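Local coordinates for protein Rv3303c-lpdA (Mycobacterium tuberculosis, PDB 1XDI) that probably reduces quinones such as menadione with NADH or NADPH, using one FAD bound in each subunit of a homotetramer, at residues Arg128-Ala133 with Thr140-Ala145; Pro385-Ala390 with Met397-Val402; Ser213-Leu218 with Phe241-Ala246; Val367-Ile372 with Lys403-Arg408; Thr250-Gly255 with Thr265-His270. All coordinates share one frame; numbering follows the deposited sequence.

Contact 1: residues Arg128-Ala133 with Thr140-Ala145; sequences RHRIKA and TSEHEA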
# COMPACT_ATOMS: atom_id res chain seq x y z
N ARG A 128 20.26 0.64 -35.36
CA ARG A 128 19.38 -0.33 -35.98
C ARG A 128 20.17 -1.56 -36.43
O ARG A 128 21.22 -1.44 -37.05
CB ARG A 128 18.65 0.33 -37.16
CG ARG A 128 18.14 -0.65 -38.22
CD ARG A 128 17.31 -0.01 -39.34
NE ARG A 128 15.92 0.15 -38.96
CZ ARG A 128 14.91 0.23 -39.83
NH1 ARG A 128 15.17 0.17 -41.13
NH2 ARG A 128 13.65 0.37 -39.40
N HIS A 129 19.64 -2.74 -36.13
CA HIS A 129 20.31 -3.99 -36.47
C HIS A 129 19.75 -4.69 -37.67
O HIS A 129 18.74 -4.28 -38.24
CB HIS A 129 20.24 -4.90 -35.28
CG HIS A 129 20.79 -4.27 -34.05
ND1 HIS A 129 22.11 -3.89 -33.95
CD2 HIS A 129 20.22 -3.96 -32.87
CE1 HIS A 129 22.33 -3.38 -32.75
NE2 HIS A 129 21.20 -3.41 -32.08
N ARG A 130 20.41 -5.77 -38.05
CA ARG A 130 20.00 -6.54 -39.18
C ARG A 130 20.09 -8.04 -38.87
O ARG A 130 21.12 -8.56 -38.43
CB ARG A 130 20.89 -6.18 -40.37
CG ARG A 130 20.12 -6.04 -41.65
CD ARG A 130 20.98 -5.80 -42.89
NE ARG A 130 20.24 -6.43 -43.97
CZ ARG A 130 19.53 -5.78 -44.89
NH1 ARG A 130 19.50 -4.43 -44.88
NH2 ARG A 130 18.77 -6.46 -45.77
N ILE A 131 18.98 -8.73 -39.10
CA ILE A 131 18.89 -10.16 -38.83
C ILE A 131 18.57 -10.98 -40.06
O ILE A 131 17.89 -10.49 -40.95
CB ILE A 131 17.86 -10.40 -37.78
CG1 ILE A 131 18.40 -9.81 -36.47
CG2 ILE A 131 17.50 -11.87 -37.72
CD1 ILE A 131 17.33 -9.53 -35.44
N LYS A 132 19.09 -12.21 -40.12
CA LYS A 132 18.86 -13.10 -41.26
C LYS A 132 18.15 -14.34 -40.80
O LYS A 132 18.56 -14.94 -39.81
CB LYS A 132 20.20 -13.50 -41.89
CG LYS A 132 20.13 -14.73 -42.80
CD LYS A 132 21.34 -14.86 -43.70
CE LYS A 132 22.56 -15.45 -42.99
NZ LYS A 132 23.76 -15.47 -43.89
N ALA A 133 17.09 -14.74 -41.49
CA ALA A 133 16.37 -15.96 -41.07
C ALA A 133 16.67 -17.02 -42.08
O ALA A 133 16.57 -16.78 -43.26
CB ALA A 133 14.86 -15.71 -41.01
N THR A 140 16.36 -17.85 -47.58
CA THR A 140 16.76 -16.85 -46.59
C THR A 140 16.15 -15.49 -46.80
O THR A 140 16.06 -15.02 -47.92
CB THR A 140 18.33 -16.64 -46.48
OG1 THR A 140 18.82 -16.04 -47.68
CG2 THR A 140 19.06 -17.96 -46.20
N SER A 141 15.74 -14.86 -45.72
CA SER A 141 15.21 -13.52 -45.79
C SER A 141 16.05 -12.64 -44.83
O SER A 141 16.64 -13.16 -43.88
CB SER A 141 13.73 -13.55 -45.42
OG SER A 141 13.51 -14.14 -44.16
N GLU A 142 16.16 -11.34 -45.09
CA GLU A 142 16.92 -10.45 -44.19
C GLU A 142 15.92 -9.49 -43.55
O GLU A 142 14.93 -9.16 -44.16
CB GLU A 142 18.04 -9.71 -44.97
CG GLU A 142 19.35 -10.49 -44.96
CD GLU A 142 20.45 -10.05 -45.97
OE1 GLU A 142 20.76 -8.83 -46.10
OE2 GLU A 142 21.03 -10.97 -46.60
N HIS A 143 16.16 -9.08 -42.31
CA HIS A 143 15.22 -8.19 -41.58
C HIS A 143 15.87 -7.06 -40.74
O HIS A 143 16.83 -7.29 -40.01
CB HIS A 143 14.34 -9.06 -40.66
CG HIS A 143 13.57 -10.13 -41.38
ND1 HIS A 143 12.19 -10.11 -41.48
CD2 HIS A 143 13.97 -11.26 -42.01
CE1 HIS A 143 11.78 -11.18 -42.13
NE2 HIS A 143 12.84 -11.90 -42.47
N GLU A 144 15.35 -5.82 -40.84
CA GLU A 144 15.89 -4.70 -40.07
C GLU A 144 15.29 -4.75 -38.68
O GLU A 144 14.14 -5.12 -38.54
CB GLU A 144 15.56 -3.38 -40.73
CG GLU A 144 16.27 -3.12 -42.09
CD GLU A 144 17.82 -3.11 -41.95
OE1 GLU A 144 18.37 -2.29 -41.16
OE2 GLU A 144 18.46 -3.94 -42.64
N ALA A 145 16.08 -4.34 -37.68
CA ALA A 145 15.59 -4.38 -36.30
C ALA A 145 16.00 -3.24 -35.39
O ALA A 145 17.16 -3.03 -35.08
CB ALA A 145 16.02 -5.73 -35.65
O HOH W 1 21.33 -1.83 -39.86
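E144 and R130 oppose each other as a non-hydrogen-bonded pair of the antiparallel β-hairpin formed by strands 129-134 and 140-145, part of a three-stranded sheet beside the FAD-binding Rossmann sheet. E144 bends at chi2 (-60°), which turns its carboxylate back over the partner strand, between R128 and R130. R130 NH1 forms a salt bridge with the OE2 oxygen, although the place of that oxygen is uncertain in the model. The same guanidinium also reaches E142, whose OE1 lies 3.1 Å from R130 NH2 and takes weak bonds from NE and NH2; the two planar groups stand almost perpendicular, at 86°. As modelled, one arginine thus links two glutamates of the opposite strand.

On the other face, A145 CB packs 4.0 Å from I131 CD1, and both residues rest on V6 of strand 3-8. I131 lies close to G117, an FAD-binding residue. The A145 backbone is hydrogen-bonded in both directions to that of H129, whose imidazole is held by D121 and the T310 carbonyl. E144 CB lies over one face of the R128 guanidinium, which forms a salt bridge with D146. A water bridges R128 O, at 2.8 Å, and E144 OE1, at 3.3 Å.

Contact 2: residues Pro385-Ala390 with Met397-Val402; sequences PLRTNA and MRHGFV
P385 and F401 meet as an antiparallel non-hydrogen-bonded pair, and just beyond them L386 N donates to G400 O (2.8 Å) from above the carbonyl plane as the chain enters a type I turn spanning L386 to N389. The L386 side chain points into the contact. Its CD1 lies against the F401 backbone, while CD2 meets V402 CG2 at 4.1 Å. R387, with CG set between its backbone N and carbonyl carbon (chi1 68°), sends an extended chain across to R398. There NH1 of R387 donates to R398 O at 2.9 Å, nearly in the guanidinium plane. The R398 guanidinium lies over one face of this group, tilted by 28°, despite their like charges. A water joins the carbonyls of R387 and M397. T388 O accepts a hydrogen bond from Q97 of the second subunit. The arrangement is a short helical connection, through helix 390-394, between adjacent antiparallel strands 379-385 and 401-407 of the dimerisation domain of this flavoprotein family.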
# COMPACT_ATOMS: atom_id res chain seq x y z
N PRO A 385 1.34 -27.70 9.76
CA PRO A 385 1.02 -28.94 9.06
C PRO A 385 -0.31 -28.73 8.38
O PRO A 385 -1.07 -27.87 8.82
CB PRO A 385 0.89 -29.93 10.18
CG PRO A 385 1.98 -29.48 11.09
CD PRO A 385 1.84 -27.97 11.10
N LEU A 386 -0.60 -29.47 7.30
CA LEU A 386 -1.89 -29.35 6.62
C LEU A 386 -2.88 -30.41 7.10
O LEU A 386 -4.09 -30.30 6.85
CB LEU A 386 -1.74 -29.47 5.09
CG LEU A 386 -1.35 -28.18 4.37
CD1 LEU A 386 -0.84 -28.36 2.94
CD2 LEU A 386 -2.58 -27.32 4.43
N ARG A 387 -2.40 -31.41 7.84
CA ARG A 387 -3.31 -32.47 8.18
C ARG A 387 -4.43 -32.14 9.07
O ARG A 387 -5.43 -32.87 9.10
CB ARG A 387 -2.58 -33.72 8.63
CG ARG A 387 -1.86 -33.69 9.90
CD ARG A 387 -0.92 -34.82 9.72
NE ARG A 387 -0.52 -35.52 10.94
CZ ARG A 387 0.25 -36.60 10.94
NH1 ARG A 387 0.72 -37.13 9.82
NH2 ARG A 387 0.51 -37.18 12.09
N THR A 388 -4.31 -31.04 9.79
CA THR A 388 -5.41 -30.63 10.64
C THR A 388 -6.48 -29.88 9.86
O THR A 388 -7.57 -29.64 10.35
CB THR A 388 -4.89 -29.79 11.82
OG1 THR A 388 -4.31 -28.55 11.37
CG2 THR A 388 -3.88 -30.61 12.54
N ASN A 389 -6.14 -29.54 8.62
CA ASN A 389 -7.03 -28.84 7.70
C ASN A 389 -8.09 -29.86 7.15
O ASN A 389 -7.71 -30.91 6.64
CB ASN A 389 -6.15 -28.26 6.57
CG ASN A 389 -6.94 -27.42 5.57
OD1 ASN A 389 -7.86 -27.93 4.93
ND2 ASN A 389 -6.57 -26.15 5.41
N ALA A 390 -9.39 -29.58 7.26
CA ALA A 390 -10.41 -30.53 6.77
C ALA A 390 -10.25 -30.91 5.27
O ALA A 390 -10.37 -32.07 4.89
CB ALA A 390 -11.83 -29.97 7.03
N MET A 397 -4.21 -36.23 2.74
CA MET A 397 -2.86 -35.67 2.83
C MET A 397 -2.47 -35.78 4.28
O MET A 397 -3.20 -35.31 5.16
CB MET A 397 -2.83 -34.19 2.50
CG MET A 397 -3.32 -33.80 1.15
SD MET A 397 -3.37 -32.02 1.01
CE MET A 397 -4.78 -31.85 0.00
N ARG A 398 -1.32 -36.39 4.52
CA ARG A 398 -0.83 -36.54 5.86
C ARG A 398 0.53 -35.88 6.12
O ARG A 398 0.97 -35.77 7.26
CB ARG A 398 -0.80 -38.01 6.18
CG ARG A 398 -2.17 -38.57 6.15
CD ARG A 398 -2.16 -40.02 6.55
NE ARG A 398 -1.40 -40.21 7.77
CZ ARG A 398 -1.69 -39.63 8.93
NH1 ARG A 398 -2.74 -38.81 9.03
NH2 ARG A 398 -0.89 -39.84 9.98
N HIS A 399 1.19 -35.40 5.08
CA HIS A 399 2.48 -34.82 5.32
C HIS A 399 2.67 -33.44 4.71
O HIS A 399 3.80 -32.88 4.74
CB HIS A 399 3.53 -35.78 4.80
CG HIS A 399 3.37 -37.16 5.36
ND1 HIS A 399 3.77 -37.50 6.62
CD2 HIS A 399 2.84 -38.28 4.82
CE1 HIS A 399 3.50 -38.77 6.85
NE2 HIS A 399 2.93 -39.27 5.77
N GLY A 400 1.57 -32.88 4.20
CA GLY A 400 1.66 -31.56 3.61
C GLY A 400 1.77 -30.49 4.68
O GLY A 400 1.50 -30.75 5.88
N PHE A 401 2.15 -29.28 4.27
CA PHE A 401 2.25 -28.16 5.24
C PHE A 401 2.41 -26.82 4.56
O PHE A 401 2.72 -26.74 3.40
CB PHE A 401 3.45 -28.38 6.21
CG PHE A 401 4.83 -28.28 5.55
CD1 PHE A 401 5.34 -27.07 5.13
CD2 PHE A 401 5.60 -29.39 5.37
CE1 PHE A 401 6.58 -26.98 4.55
CE2 PHE A 401 6.84 -29.29 4.79
CZ PHE A 401 7.33 -28.10 4.38
N VAL A 402 2.20 -25.76 5.32
CA VAL A 402 2.39 -24.41 4.83
C VAL A 402 3.33 -23.69 5.74
O VAL A 402 3.13 -23.69 6.94
CB VAL A 402 1.11 -23.62 4.82
CG1 VAL A 402 1.39 -22.16 4.46
CG2 VAL A 402 0.17 -24.28 3.86
O HOH W 2 0.20 -32.42 7.20
O HOH W 3 -5.16 -35.36 7.16

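Contact 3: residues Ser213-Leu218 with Phe241-Ala246; sequences SQDHVL and FKNARA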
# COMPACT_ATOMS: atom_id res chain seq x y z
N SER A 213 24.42 -36.99 -7.63
CA SER A 213 25.68 -36.32 -7.30
C SER A 213 25.59 -35.81 -5.89
O SER A 213 26.59 -35.71 -5.18
CB SER A 213 25.95 -35.13 -8.19
OG SER A 213 25.04 -35.08 -9.27
N GLN A 214 24.39 -35.51 -5.44
CA GLN A 214 24.25 -34.99 -4.10
C GLN A 214 23.75 -36.05 -3.12
O GLN A 214 23.72 -37.24 -3.43
CB GLN A 214 23.32 -33.77 -4.14
CG GLN A 214 24.04 -32.40 -4.21
CD GLN A 214 25.14 -32.33 -5.27
OE1 GLN A 214 24.92 -32.66 -6.44
NE2 GLN A 214 26.34 -31.89 -4.88
N ASP A 215 23.39 -35.58 -1.93
CA ASP A 215 22.84 -36.37 -0.84
C ASP A 215 21.47 -36.99 -1.09
O ASP A 215 21.12 -38.01 -0.53
CB ASP A 215 22.66 -35.44 0.33
CG ASP A 215 23.55 -35.77 1.42
OD1 ASP A 215 24.39 -36.65 1.19
OD2 ASP A 215 23.42 -35.17 2.50
N HIS A 216 20.67 -36.30 -1.89
CA HIS A 216 19.30 -36.72 -2.18
C HIS A 216 19.00 -36.83 -3.65
O HIS A 216 19.68 -36.24 -4.49
CB HIS A 216 18.30 -35.69 -1.62
CG HIS A 216 18.43 -35.40 -0.15
ND1 HIS A 216 19.61 -34.98 0.44
CD2 HIS A 216 17.49 -35.40 0.83
CE1 HIS A 216 19.38 -34.74 1.73
NE2 HIS A 216 18.10 -34.99 1.98
N VAL A 217 17.94 -37.56 -3.95
CA VAL A 217 17.48 -37.69 -5.32
C VAL A 217 17.10 -36.28 -5.71
O VAL A 217 17.46 -35.80 -6.78
CB VAL A 217 16.19 -38.48 -5.42
CG1 VAL A 217 15.63 -38.35 -6.84
CG2 VAL A 217 16.43 -39.93 -5.05
N LEU A 218 16.36 -35.61 -4.83
CA LEU A 218 15.91 -34.23 -5.03
C LEU A 218 16.53 -33.36 -3.96
O LEU A 218 15.96 -33.20 -2.89
CB LEU A 218 14.39 -34.16 -4.88
CG LEU A 218 13.54 -32.95 -5.27
CD1 LEU A 218 12.55 -32.66 -4.16
CD2 LEU A 218 14.40 -31.76 -5.56
N PHE A 241 22.31 -44.30 -5.26
CA PHE A 241 23.73 -44.33 -4.90
C PHE A 241 23.98 -42.83 -4.66
O PHE A 241 23.97 -42.05 -5.63
CB PHE A 241 24.66 -44.75 -6.07
CG PHE A 241 24.52 -46.19 -6.50
CD1 PHE A 241 24.93 -47.23 -5.69
CD2 PHE A 241 24.01 -46.49 -7.78
CE1 PHE A 241 24.84 -48.53 -6.13
CE2 PHE A 241 23.91 -47.79 -8.23
CZ PHE A 241 24.33 -48.82 -7.41
N LYS A 242 24.19 -42.42 -3.41
CA LYS A 242 24.47 -40.99 -3.13
C LYS A 242 25.87 -40.66 -3.55
O LYS A 242 26.71 -41.54 -3.59
CB LYS A 242 24.40 -40.66 -1.62
CG LYS A 242 23.03 -40.77 -0.95
CD LYS A 242 23.20 -41.40 0.42
CE LYS A 242 21.97 -41.25 1.26
NZ LYS A 242 22.24 -40.11 2.17
N ASN A 243 26.11 -39.39 -3.85
CA ASN A 243 27.42 -38.86 -4.22
C ASN A 243 28.22 -39.61 -5.25
O ASN A 243 29.38 -39.91 -5.05
CB ASN A 243 28.27 -38.69 -2.97
CG ASN A 243 27.58 -37.87 -1.90
OD1 ASN A 243 26.99 -36.82 -2.18
ND2 ASN A 243 27.66 -38.35 -0.66
N ALA A 244 27.59 -39.91 -6.36
CA ALA A 244 28.30 -40.61 -7.39
C ALA A 244 27.98 -39.95 -8.70
O ALA A 244 26.91 -39.35 -8.87
CB ALA A 244 27.89 -42.07 -7.40
N ARG A 245 28.94 -40.00 -9.61
CA ARG A 245 28.78 -39.42 -10.93
C ARG A 245 28.97 -40.58 -11.92
O ARG A 245 29.75 -41.53 -11.67
CB ARG A 245 29.82 -38.34 -11.20
CG ARG A 245 29.98 -37.21 -10.15
CD ARG A 245 30.98 -36.11 -10.69
NE ARG A 245 31.41 -35.12 -9.68
CZ ARG A 245 32.23 -34.08 -9.93
NH1 ARG A 245 32.72 -33.89 -11.16
NH2 ARG A 245 32.59 -33.23 -8.94
N ALA A 246 28.27 -40.54 -13.04
CA ALA A 246 28.43 -41.60 -13.99
C ALA A 246 29.66 -41.36 -14.87
O ALA A 246 29.73 -40.40 -15.63
CB ALA A 246 27.20 -41.70 -14.83
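K242 lays its side chain along the backbone of Q214 and D215. CB, the first atom, is 3.9 Å from Q214 O. CG passes closer, 3.4 Å from the carbonyl oxygen of D215, and CD draws off slightly, to 4.1 Å from that oxygen. Bends at chi2 (139°) and chi4 (-100°) curl the chain round the same carbonyl, with the result that CE comes back to 3.8 Å from D215 O. At the tip, NZ is nearest D215 O, at 3.6 Å, and lies 4.2 Å from D215 OD1, opposite charges beyond salt-bridge range.

The two loops follow neighbouring parallel strands, 208-211 and 239-241, of a five-stranded Rossmann-type sheet; helix 223-235 makes the right-handed β-α-β crossover between them that is usual in this fold. The side-chain oxygen of S190, in the glycine-rich turn of the domain, accepts a hydrogen bond from Q214 N, which ties the first loop to that turn. The turn is consistent with a dinucleotide-binding motif.

One backbone hydrogen bond crosses the contact, from N243 N to Q214 O (3.2 Å); it is nearly straight at hydrogen (171°), but the donor sits above the carbonyl plane. N243 adopts a left-handed backbone conformation, and its CA makes a C-H...O contact with S213 O at 3.4 Å. Its side chain runs beside that of D215, both pointing the same way.

Contact 4: residues Val367-Ile372 with Lys403-Arg408; sequences VPQSVI and KIFCRR
F405 has the largest share of this contact. I372 CD1 sits over one face of its ring, 3.4 Å from CG of the phenylalanine, in apolar packing. Elsewhere round the ring the approaches are oblique: Q369 CB stands 3.7 Å from F405 CZ, and V367 O is 3.2 Å from F405 CD2. The helix start, from the V367 carbonyl to the I372 methyl, thus meets one aromatic ring at several points. Beyond the ring, Q369 swings its CG away from its own backbone N (chi1 -152°) and runs on extended to K403, crossing that lysine at about a right angle. There K403 NZ gives a weak hydrogen bond to Q369 OE1, 3.1 Å long.

In the next shell, K403 NZ has stronger partners in D222 and D224, with which it forms salt bridges, so the weak bond to Q369 is secondary to the two carboxylates. The other end of the Q369 amide, NE2, bonds to D373, one turn further along the helix. F405 also rests on I414 and T381 of the two flanking strands.

P368 occupies the N-cap position of helix 369-374, which lies on one face of the antiparallel sheet of the dimerisation domain. Strand 401-407 runs between strands 413-420 and 379-385, while I404 and C406 turn to the other face and pack on helix 454-464.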
# COMPACT_ATOMS: atom_id res chain seq x y z
N VAL A 367 12.72 -15.39 0.75
CA VAL A 367 13.83 -15.81 1.57
C VAL A 367 13.74 -17.25 2.01
O VAL A 367 12.71 -17.66 2.48
CB VAL A 367 13.98 -14.94 2.84
CG1 VAL A 367 15.24 -15.33 3.59
CG2 VAL A 367 14.07 -13.47 2.47
N PRO A 368 14.80 -18.03 1.85
CA PRO A 368 14.70 -19.42 2.30
C PRO A 368 14.74 -19.50 3.82
O PRO A 368 15.26 -18.58 4.45
CB PRO A 368 15.93 -20.08 1.67
CG PRO A 368 16.11 -19.31 0.40
CD PRO A 368 15.86 -17.88 0.83
N GLN A 369 14.21 -20.55 4.44
CA GLN A 369 14.33 -20.59 5.90
C GLN A 369 15.82 -20.65 6.21
O GLN A 369 16.23 -20.11 7.25
CB GLN A 369 13.60 -21.76 6.59
CG GLN A 369 13.21 -21.32 8.00
CD GLN A 369 12.48 -22.34 8.84
OE1 GLN A 369 11.47 -22.92 8.42
NE2 GLN A 369 12.96 -22.53 10.06
N SER A 370 16.63 -21.28 5.33
CA SER A 370 18.09 -21.37 5.52
C SER A 370 18.58 -20.04 6.07
O SER A 370 19.06 -19.94 7.22
CB SER A 370 18.85 -21.57 4.21
OG SER A 370 18.41 -22.69 3.49
N VAL A 371 18.43 -19.01 5.23
CA VAL A 371 18.85 -17.66 5.55
C VAL A 371 18.30 -17.06 6.85
O VAL A 371 19.05 -16.53 7.67
CB VAL A 371 18.50 -16.71 4.38
CG1 VAL A 371 18.71 -15.26 4.77
CG2 VAL A 371 19.39 -17.04 3.19
N ILE A 372 16.99 -17.11 7.04
CA ILE A 372 16.43 -16.52 8.24
C ILE A 372 17.17 -17.08 9.44
O ILE A 372 17.63 -16.32 10.31
CB ILE A 372 14.92 -16.77 8.35
CG1 ILE A 372 14.20 -16.14 7.16
CG2 ILE A 372 14.39 -16.18 9.61
CD1 ILE A 372 12.79 -16.54 7.00
N LYS A 403 4.37 -23.10 5.15
CA LYS A 403 5.38 -22.27 5.83
C LYS A 403 5.28 -20.81 5.35
O LYS A 403 5.36 -20.55 4.17
CB LYS A 403 6.84 -22.72 5.53
CG LYS A 403 7.46 -23.77 6.49
CD LYS A 403 8.99 -23.92 6.23
CE LYS A 403 9.59 -25.15 6.97
NZ LYS A 403 11.05 -25.47 6.67
N ILE A 404 5.12 -19.87 6.24
CA ILE A 404 5.08 -18.47 5.84
C ILE A 404 6.17 -17.72 6.63
O ILE A 404 6.35 -17.98 7.82
CB ILE A 404 3.66 -17.92 6.11
CG1 ILE A 404 2.86 -17.98 4.81
CG2 ILE A 404 3.72 -16.52 6.67
CD1 ILE A 404 1.35 -17.79 5.06
N PHE A 405 6.93 -16.83 5.97
CA PHE A 405 8.00 -16.07 6.66
C PHE A 405 7.74 -14.58 6.64
O PHE A 405 7.34 -14.06 5.62
CB PHE A 405 9.37 -16.24 6.00
CG PHE A 405 9.78 -17.63 5.79
CD1 PHE A 405 9.58 -18.59 6.78
CD2 PHE A 405 10.31 -18.01 4.57
CE1 PHE A 405 9.89 -19.94 6.56
CE2 PHE A 405 10.64 -19.34 4.31
CZ PHE A 405 10.43 -20.32 5.31
N CYS A 406 8.01 -13.88 7.73
CA CYS A 406 7.75 -12.47 7.69
C CYS A 406 8.68 -11.56 8.43
O CYS A 406 9.30 -11.92 9.42
CB CYS A 406 6.31 -12.15 8.12
SG CYS A 406 6.00 -12.20 9.90
N ARG A 407 8.76 -10.34 7.92
CA ARG A 407 9.57 -9.32 8.53
C ARG A 407 9.23 -9.23 10.05
O ARG A 407 8.07 -9.33 10.45
CB ARG A 407 9.27 -8.03 7.82
CG ARG A 407 10.47 -7.13 7.74
CD ARG A 407 11.51 -7.72 6.83
NE ARG A 407 11.17 -7.49 5.43
CZ ARG A 407 12.02 -7.71 4.44
NH1 ARG A 407 13.25 -8.17 4.70
NH2 ARG A 407 11.65 -7.49 3.17
N ARG A 408 10.27 -9.07 10.88
CA ARG A 408 10.17 -8.99 12.35
C ARG A 408 9.25 -7.91 12.90
O ARG A 408 8.35 -8.17 13.68
CB ARG A 408 11.54 -8.73 12.94
CG ARG A 408 12.36 -9.94 13.17
CD ARG A 408 12.32 -10.31 14.62
NE ARG A 408 12.96 -11.60 14.85
CZ ARG A 408 12.66 -12.42 15.86
NH1 ARG A 408 11.73 -12.07 16.76
NH2 ARG A 408 13.26 -13.60 15.95

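Contact 5: residues Thr250-Gly255 with Thr265-His270; sequences TRTGAG and TVEGSH
G255 and the G268-S269 backbone meet through C-H...O contacts. The CA of G255 lies 3.2 Å from G268 O and 3.6 Å from S269 O, and with no side chain on G255 the two backbones can come this close. No conventional hydrogen bond joins the two segments.

Looser van der Waals contact comes from T252 and E267, whose side chains cross at a slant. The E267 chain is bent at chi2 (-137°), which brings its carboxylate toward the threonine: OE1 lies 3.9 Å from T252 OG1 and 4.1 Å from T252 CG2.

Two weak hydrogen bonds lie within the turn that carries G255. T252 OG1, placed between its backbone N and carbonyl carbon (chi1 79°), takes one from G255 N (3.3 Å), and T252 N makes the other to G255 O. Outside the two segments, S269 OG is hydrogen-bonded to the backbone N of H184, and E267 O accepts from the H184 ring.

Strand 256-260 lies between the strands of the two segments, pairing T250 with L257 and G268 with V256. The whole is a three-stranded antiparallel meander, with a tight turn at 252-255, attached to the second Rossmann-type domain as in other pyridine nucleotide-disulphide oxidoreductases of this class.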
# COMPACT_ATOMS: atom_id res chain seq x y z
N THR A 250 27.29 -47.33 -21.06
CA THR A 250 27.46 -48.27 -22.17
C THR A 250 26.19 -49.04 -22.44
O THR A 250 25.34 -49.19 -21.56
CB THR A 250 28.49 -49.34 -21.82
OG1 THR A 250 29.66 -48.72 -21.30
CG2 THR A 250 28.85 -50.17 -23.03
N ARG A 251 26.11 -49.58 -23.64
CA ARG A 251 24.96 -50.39 -24.02
C ARG A 251 25.27 -51.88 -23.94
O ARG A 251 26.18 -52.37 -24.58
CB ARG A 251 24.54 -50.03 -25.41
CG ARG A 251 23.08 -50.08 -25.55
CD ARG A 251 22.66 -49.21 -26.68
NE ARG A 251 21.31 -49.55 -27.10
CZ ARG A 251 21.02 -50.13 -28.25
NH1 ARG A 251 21.99 -50.44 -29.11
NH2 ARG A 251 19.76 -50.39 -28.53
N THR A 252 24.53 -52.60 -23.12
CA THR A 252 24.80 -54.02 -22.99
C THR A 252 23.85 -54.81 -23.84
O THR A 252 23.14 -54.27 -24.68
CB THR A 252 24.63 -54.50 -21.55
OG1 THR A 252 23.24 -54.68 -21.25
CG2 THR A 252 25.20 -53.51 -20.62
N GLY A 253 23.86 -56.10 -23.58
CA GLY A 253 23.00 -57.00 -24.30
C GLY A 253 21.65 -56.41 -24.57
O GLY A 253 21.42 -55.82 -25.62
N ALA A 254 20.75 -56.53 -23.61
CA ALA A 254 19.43 -55.99 -23.84
C ALA A 254 19.19 -54.76 -22.99
O ALA A 254 18.19 -54.05 -23.16
CB ALA A 254 18.41 -57.05 -23.55
N GLY A 255 20.10 -54.48 -22.07
CA GLY A 255 19.91 -53.33 -21.22
C GLY A 255 20.93 -52.22 -21.41
O GLY A 255 21.28 -51.82 -22.53
N THR A 265 29.23 -50.66 -10.58
CA THR A 265 28.36 -50.53 -11.74
C THR A 265 26.89 -50.87 -11.39
O THR A 265 26.67 -51.43 -10.35
CB THR A 265 28.88 -51.45 -12.89
OG1 THR A 265 29.19 -52.74 -12.36
CG2 THR A 265 30.15 -50.87 -13.54
N VAL A 266 25.90 -50.45 -12.20
CA VAL A 266 24.48 -50.85 -11.98
C VAL A 266 24.02 -51.27 -13.36
O VAL A 266 24.63 -50.91 -14.37
CB VAL A 266 23.48 -49.74 -11.60
CG1 VAL A 266 22.65 -50.16 -10.42
CG2 VAL A 266 24.17 -48.48 -11.34
N GLU A 267 22.93 -52.01 -13.42
CA GLU A 267 22.45 -52.42 -14.72
C GLU A 267 20.93 -52.18 -14.89
O GLU A 267 20.14 -52.59 -14.08
CB GLU A 267 22.77 -53.93 -14.97
CG GLU A 267 24.20 -54.24 -15.45
CD GLU A 267 24.25 -55.31 -16.58
OE1 GLU A 267 23.30 -55.34 -17.43
OE2 GLU A 267 25.22 -56.11 -16.64
N GLY A 268 20.51 -51.50 -15.93
CA GLY A 268 19.07 -51.35 -16.06
C GLY A 268 18.64 -51.68 -17.49
O GLY A 268 19.45 -52.15 -18.31
N SER A 269 17.37 -51.46 -17.80
CA SER A 269 16.95 -51.66 -19.16
C SER A 269 17.30 -50.39 -19.93
O SER A 269 17.76 -50.45 -21.10
CB SER A 269 15.45 -51.91 -19.26
OG SER A 269 14.76 -51.19 -18.27
N HIS A 270 17.13 -49.24 -19.26
CA HIS A 270 17.36 -47.93 -19.85
C HIS A 270 18.07 -46.96 -18.92
O HIS A 270 18.03 -47.13 -17.70
CB HIS A 270 16.03 -47.25 -20.22
CG HIS A 270 15.03 -48.17 -20.85
ND1 HIS A 270 14.66 -48.07 -22.17
CD2 HIS A 270 14.34 -49.21 -20.34
CE1 HIS A 270 13.78 -49.01 -22.45
NE2 HIS A 270 13.57 -49.72 -21.36

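Along the chain, contact 1 comes first, followed by contacts 3 and 5, and then contact 4, whose segments enclose those of contact 2. Contact 1 belongs to the FAD-binding part; its centre is about 55 Å from that of contact 2, on the opposite side of the chain's centre. Contacts 3 and 5, with centres about 19 Å apart, lie at the edge of the second Rossmann-type sheet and in its antiparallel meander, and touch where F241 packs on V266. Contacts 2 and 4, about 20 Å between centres, share strand 401-407 of the dimerisation domain, contact 2 using its first two residues and contact 4 the rest. The five contacts thus sample cofactor-binding, probable nucleotide-binding and subunit-joining parts of one flavoprotein subunit.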